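Local structure of uncharacterized HTH-type transcriptional regulator YydK (3BWG) at residues Y143-K146 and S147-T150; G183-N186 and E187-E191. The protein probably binds DNA through a GntR-type helix-turn-helix domain and acts as a transcription regulator, its UTRA domain probably serving as the effector-sensing part. One frame throughout, in Å; residues are numbered along the deposited sequence.

Interaction 1. Residues Y143-K146 and S147-T150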
ATOM      1  N   TYR B 143       5.105  17.040 -11.946  1.00 40.39           N
ATOM      2  CA  TYR B 143       4.656  18.404 -12.033  1.00 39.87           C
ATOM      3  C   TYR B 143       4.462  18.931 -10.643  1.00 38.87           C
ATOM      4  O   TYR B 143       3.702  18.387  -9.889  1.00 38.31           O
ATOM      5  CB  TYR B 143       3.309  18.460 -12.758  1.00 40.28           C
ATOM      6  CG  TYR B 143       3.232  17.700 -14.063  1.00 40.52           C
ATOM      7  CD1 TYR B 143       3.270  18.375 -15.285  1.00 39.92           C
ATOM      8  CD2 TYR B 143       3.061  16.318 -14.073  1.00 40.16           C
ATOM      9  CE1 TYR B 143       3.145  17.677 -16.490  1.00 41.33           C
ATOM     10  CE2 TYR B 143       2.960  15.617 -15.250  1.00 41.89           C
ATOM     11  CZ  TYR B 143       3.008  16.291 -16.458  1.00 41.15           C
ATOM     12  OH  TYR B 143       2.900  15.581 -17.627  1.00 42.11           O
ATOM     13  N   TYR B 144       5.098  20.048 -10.340  1.00 40.50           N
ATOM     14  CA  TYR B 144       5.047  20.639  -9.000  1.00 40.37           C
ATOM     15  C   TYR B 144       4.457  22.004  -9.064  1.00 39.01           C
ATOM     16  O   TYR B 144       4.914  22.811  -9.843  1.00 39.51           O
ATOM     17  CB  TYR B 144       6.469  20.759  -8.440  1.00 40.70           C
ATOM     18  CG  TYR B 144       7.131  19.433  -8.330  1.00 41.07           C
ATOM     19  CD1 TYR B 144       7.205  18.749  -7.100  1.00 40.33           C
ATOM     20  CD2 TYR B 144       7.677  18.844  -9.449  1.00 41.38           C
ATOM     21  CE1 TYR B 144       7.817  17.496  -7.032  1.00 42.50           C
ATOM     22  CE2 TYR B 144       8.277  17.624  -9.398  1.00 42.49           C
ATOM     23  CZ  TYR B 144       8.348  16.958  -8.205  1.00 42.45           C
ATOM     24  OH  TYR B 144       8.963  15.735  -8.242  1.00 46.19           O
ATOM     25  N   THR B 145       3.476  22.275  -8.211  1.00 38.84           N
ATOM     26  CA  THR B 145       2.864  23.622  -8.118  1.00 39.21           C
ATOM     27  C   THR B 145       3.915  24.607  -7.685  1.00 37.70           C
ATOM     28  O   THR B 145       4.438  24.469  -6.618  1.00 40.53           O
ATOM     29  CB  THR B 145       1.677  23.646  -7.138  1.00 37.69           C
ATOM     30  OG1 THR B 145       0.738  22.622  -7.517  1.00 39.07           O
ATOM     31  CG2 THR B 145       0.956  25.002  -7.179  1.00 38.20           C
ATOM     32  N   LYS B 146       4.240  25.571  -8.535  1.00 38.45           N
ATOM     33  CA  LYS B 146       5.354  26.500  -8.309  1.00 39.04           C
ATOM     34  C   LYS B 146       5.161  27.465  -7.111  1.00 40.65           C
ATOM     35  O   LYS B 146       6.120  27.835  -6.438  1.00 41.68           O
ATOM     36  CB  LYS B 146       5.667  27.277  -9.606  1.00 37.66           C
ATOM     37  CG  LYS B 146       6.994  27.980  -9.542  1.00 38.22           C
ATOM     38  CD  LYS B 146       7.496  28.431 -10.854  1.00 37.24           C
ATOM     39  CE  LYS B 146       8.682  29.349 -10.675  1.00 39.61           C
ATOM     40  NZ  LYS B 146       8.311  30.683 -10.080  1.00 39.48           N
ATOM     41  N   SER B 147       3.918  27.844  -6.816  1.00 40.33           N
ATOM     42  CA  SER B 147       3.680  28.750  -5.696  1.00 40.34           C
ATOM     43  C   SER B 147       3.848  27.994  -4.374  1.00 40.77           C
ATOM     44  O   SER B 147       3.993  28.601  -3.325  1.00 41.26           O
ATOM     45  CB  SER B 147       2.315  29.411  -5.807  1.00 39.57           C
ATOM     46  OG  SER B 147       1.283  28.449  -5.800  1.00 39.01           O
ATOM     47  N   ILE B 148       3.862  26.661  -4.451  1.00 40.60           N
ATOM     48  CA  ILE B 148       4.235  25.811  -3.305  1.00 39.46           C
ATOM     49  C   ILE B 148       5.751  25.460  -3.333  1.00 39.07           C
ATOM     50  O   ILE B 148       6.473  25.746  -2.401  1.00 39.22           O
ATOM     51  CB  ILE B 148       3.387  24.515  -3.261  1.00 37.99           C
ATOM     52  CG1 ILE B 148       1.885  24.886  -3.200  1.00 38.01           C
ATOM     53  CG2 ILE B 148       3.852  23.642  -2.037  1.00 37.16           C
ATOM     54  CD1 ILE B 148       0.903  23.693  -3.155  1.00 36.13           C
ATOM     55  N   VAL B 149       6.207  24.823  -4.407  1.00 39.44           N
ATOM     56  CA  VAL B 149       7.626  24.413  -4.545  1.00 38.93           C
ATOM     57  C   VAL B 149       8.291  25.509  -5.342  1.00 38.60           C
ATOM     58  O   VAL B 149       8.232  25.535  -6.583  1.00 39.80           O
ATOM     59  CB  VAL B 149       7.735  23.073  -5.276  1.00 37.94           C
ATOM     60  CG1 VAL B 149       9.178  22.657  -5.371  1.00 37.81           C
ATOM     61  CG2 VAL B 149       6.840  21.997  -4.578  1.00 38.52           C
ATOM     62  N   THR B 150       8.842  26.465  -4.628  1.00 39.24           N
ATOM     63  CA  THR B 150       9.003  27.781  -5.228  1.00 40.75           C
ATOM     64  C   THR B 150      10.214  27.864  -6.151  1.00 40.67           C
ATOM     65  O   THR B 150      10.239  28.711  -7.051  1.00 40.90           O
ATOM     66  CB  THR B 150       9.046  28.903  -4.180  1.00 39.86           C
ATOM     67  OG1 THR B 150       9.877  28.485  -3.099  1.00 39.88           O
ATOM     68  CG2 THR B 150       7.621  29.247  -3.676  1.00 39.04           C
TER
HETATM   69  O   HOH W   1       8.488  30.729  -7.409  1.00 39.97           O

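Interaction 2. Residues G183-N186 and E187-E191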
ATOM      1  N   GLY B 183       0.483  -2.075 -18.447  1.00 41.54           N
ATOM      2  CA  GLY B 183       0.403  -1.767 -19.850  1.00 40.97           C
ATOM      3  C   GLY B 183       1.621  -2.300 -20.590  1.00 42.09           C
ATOM      4  O   GLY B 183       2.435  -3.042 -20.014  1.00 40.61           O
ATOM      5  N   GLN B 184       1.701  -1.947 -21.876  1.00 40.79           N
ATOM      6  CA  GLN B 184       2.842  -2.245 -22.721  1.00 40.75           C
ATOM      7  C   GLN B 184       3.659  -0.972 -22.893  1.00 42.48           C
ATOM      8  O   GLN B 184       3.099   0.129 -23.059  1.00 42.95           O
ATOM      9  CB  GLN B 184       2.388  -2.794 -24.079  1.00 40.17           C
ATOM     10  CG  GLN B 184       1.815  -4.189 -24.026  1.00 38.95           C
ATOM     11  CD  GLN B 184       1.394  -4.716 -25.385  1.00 40.04           C
ATOM     12  OE1 GLN B 184       2.080  -5.541 -25.969  1.00 41.29           O
ATOM     13  NE2 GLN B 184       0.274  -4.243 -25.892  1.00 38.48           N
ATOM     14  N   LEU B 185       4.986  -1.108 -22.830  1.00 42.98           N
ATOM     15  CA  LEU B 185       5.869   0.006 -23.136  1.00 43.70           C
ATOM     16  C   LEU B 185       5.713   0.489 -24.572  1.00 45.06           C
ATOM     17  O   LEU B 185       5.573  -0.301 -25.494  1.00 46.74           O
ATOM     18  CB  LEU B 185       7.324  -0.373 -22.918  1.00 42.28           C
ATOM     19  CG  LEU B 185       7.808  -0.694 -21.520  1.00 41.30           C
ATOM     20  CD1 LEU B 185       9.086  -1.488 -21.656  1.00 42.23           C
ATOM     21  CD2 LEU B 185       8.027   0.584 -20.717  1.00 40.82           C
ATOM     22  N   ASN B 186       5.737   1.798 -24.746  1.00 46.00           N
ATOM     23  CA  ASN B 186       5.743   2.374 -26.062  1.00 46.58           C
ATOM     24  C   ASN B 186       7.180   2.680 -26.429  1.00 47.19           C
ATOM     25  O   ASN B 186       8.077   2.477 -25.601  1.00 46.97           O
ATOM     26  CB  ASN B 186       4.844   3.612 -26.096  1.00 46.94           C
ATOM     27  CG  ASN B 186       5.452   4.801 -25.407  1.00 46.98           C
ATOM     28  OD1 ASN B 186       6.650   4.857 -25.182  1.00 47.40           O
ATOM     29  ND2 ASN B 186       4.621   5.773 -25.071  1.00 48.05           N
ATOM     30  N   GLU B 187       7.398   3.199 -27.639  1.00 49.49           N
ATOM     31  CA  GLU B 187       8.761   3.368 -28.190  1.00 51.68           C
ATOM     32  C   GLU B 187       9.596   4.291 -27.337  1.00 50.30           C
ATOM     33  O   GLU B 187      10.754   4.005 -27.056  1.00 49.44           O
ATOM     34  CB  GLU B 187       8.774   3.899 -29.650  1.00 54.03           C
ATOM     35  CG  GLU B 187       7.973   3.106 -30.644  1.00 57.09           C
ATOM     36  CD  GLU B 187       8.624   1.790 -31.035  1.00 59.46           C
ATOM     37  OE1 GLU B 187       9.870   1.669 -30.911  1.00 60.69           O
ATOM     38  OE2 GLU B 187       7.884   0.879 -31.487  1.00 60.18           O
ATOM     39  N   GLU B 188       9.003   5.408 -26.952  1.00 50.32           N
ATOM     40  CA  GLU B 188       9.716   6.382 -26.160  1.00 52.22           C
ATOM     41  C   GLU B 188      10.075   5.824 -24.767  1.00 51.51           C
ATOM     42  O   GLU B 188      11.224   5.944 -24.327  1.00 50.60           O
ATOM     43  CB  GLU B 188       8.908   7.667 -26.051  1.00 54.62           C
ATOM     44  CG  GLU B 188       9.741   8.842 -25.577  1.00 57.79           C
ATOM     45  CD  GLU B 188       8.904   9.973 -25.018  1.00 59.61           C
ATOM     46  OE1 GLU B 188       9.486  11.064 -24.745  1.00 60.72           O
ATOM     47  OE2 GLU B 188       7.670   9.768 -24.850  1.00 60.60           O
ATOM     48  N   GLU B 189       9.105   5.218 -24.071  1.00 50.42           N
ATOM     49  CA  GLU B 189       9.425   4.565 -22.800  1.00 48.90           C
ATOM     50  C   GLU B 189      10.467   3.445 -22.953  1.00 47.70           C
ATOM     51  O   GLU B 189      11.422   3.383 -22.169  1.00 46.94           O
ATOM     52  CB  GLU B 189       8.162   4.024 -22.151  1.00 49.74           C
ATOM     53  CG  GLU B 189       7.157   5.114 -21.868  1.00 51.28           C
ATOM     54  CD  GLU B 189       5.807   4.586 -21.470  1.00 52.47           C
ATOM     55  OE1 GLU B 189       5.015   5.391 -20.912  1.00 54.83           O
ATOM     56  OE2 GLU B 189       5.544   3.381 -21.677  1.00 51.99           O
ATOM     57  N   ALA B 190      10.284   2.573 -23.955  1.00 45.78           N
ATOM     58  CA  ALA B 190      11.207   1.467 -24.184  1.00 47.04           C
ATOM     59  C   ALA B 190      12.645   1.955 -24.411  1.00 47.16           C
ATOM     60  O   ALA B 190      13.605   1.370 -23.892  1.00 46.69           O
ATOM     61  CB  ALA B 190      10.755   0.608 -25.368  1.00 46.95           C
ATOM     62  N   GLU B 191      12.786   3.034 -25.168  1.00 47.41           N
ATOM     63  CA  GLU B 191      14.100   3.595 -25.435  1.00 48.32           C
ATOM     64  C   GLU B 191      14.770   4.196 -24.164  1.00 46.27           C
ATOM     65  O   GLU B 191      15.950   3.921 -23.879  1.00 43.65           O
ATOM     66  CB  GLU B 191      14.015   4.585 -26.600  1.00 51.95           C
ATOM     67  CG  GLU B 191      15.132   5.617 -26.632  1.00 56.89           C
ATOM     68  CD  GLU B 191      15.384   6.184 -28.008  1.00 59.71           C
ATOM     69  OE1 GLU B 191      14.699   5.774 -28.987  1.00 61.15           O
ATOM     70  OE2 GLU B 191      16.296   7.045 -28.111  1.00 61.88           O
TER

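Interaction 1. Residues Y143-K146 and S147-T150
At the end of strand 135-145 in the UTRA domain the chain turns sharply, and the carbonyl of Thr145 takes the backbone of Ile148 and Val149 as partners. Val149 N reaches Thr145 O at 2.9 Å. This bond is nearly straight, 172° at the hydrogen. Ile148 N meets the same oxygen at 3.1 Å, but from above the carbonyl plane and with a more bent geometry, 136° at the hydrogen. Two amides thus grip one oxygen and fix the turn. Thr150 CA adds a backbone C-H...O contact of 3.1 Å with Lys146 O.

Side chains pack beside the turn. The Ile148 chain crosses that of Thr145, with Ile148 CD1 4.1 Å from Thr145 CB. In Thr145 a chi1 of -54° sets OG1 anti to the carbonyl carbon and leaves CG2 anti to the backbone N, with CG2 3.7 Å from Ser147 OG. Val149 CG2 lies 4.1 Å from Tyr144 CB and approaches the tyrosine ring obliquely.

Lys146 and Thr150 form the more open side. The Lys146 chain runs extended until it bends at its last torsion. Lys146 NZ donates to a water at 2.7 Å. That water donates in turn to Thr150 O, also at 2.7 Å, and so bridges the two residues.

Thr145 pairs with Phe216 through the backbone, and Ile148 packs on Phe216, Leu171 and Gln214. The bond from Val149 N back to Thr145 O is the i to i+4 bond of an alpha-turn, here closing the end of a strand.

Interaction 2. Residues G183-N186 and E187-E191
Asn186 and Glu189 form a capping box at the start of helix 187-193. Asn186 OD1 accepts from Glu189 N at 2.7 Å, with 167° at the hydrogen. The Asn186 side chain sits between its own backbone N and carbonyl (chi1 74°), and this swings OD1 over the first turn. The return bond, Asn186 N to Glu189 OE2, is weak at 3.5 Å. Asn186 O also accepts from Ala190 N at 2.8 Å, the first i to i+4 bond of the helix.

The tight side lies around Leu185. Leu185 CD2 packs 3.7 Å from Glu189 CB, and Leu185 CB faces Ala190 CB at 4.3 Å. Both Leu185 and Ala190 are buried. The Glu187 and Glu188 side chains make up the loose, solvent-exposed side, and they touch Asn186 mainly through their CB atoms.

The carboxylate of Glu189 has its stronger partner in Lys201, a salt bridge through OE2. Leu185 rests on Leu195, while Glu188 and Glu189 reach Tyr139 on strand 135-145. The Glu189-Lys201 salt bridge ties the start of helix 187-193, which follows strand 173-184, to the neighbouring strand 200-210.

In the fold
Both interactions lie in the UTRA domain, and both start from strands of the same six-stranded antiparallel sheet. Interaction 1 comes first along the chain, at the exit of strand 135-145. Interaction 2 follows, at the exit of strand 173-184, which is an outermost strand of the sheet within this chain. Their centres are about 28 Å apart, and their nearest atoms are about 10 Å apart, without touching. Strand 135-145 connects them: its end makes the turn of 143-150, while its Tyr139 packs against the helix of 187-191. Interaction 1 turns the chain into a loop; interaction 2 starts a helix. Each lies where the chain leaves the sheet, from an inner strand in interaction 1.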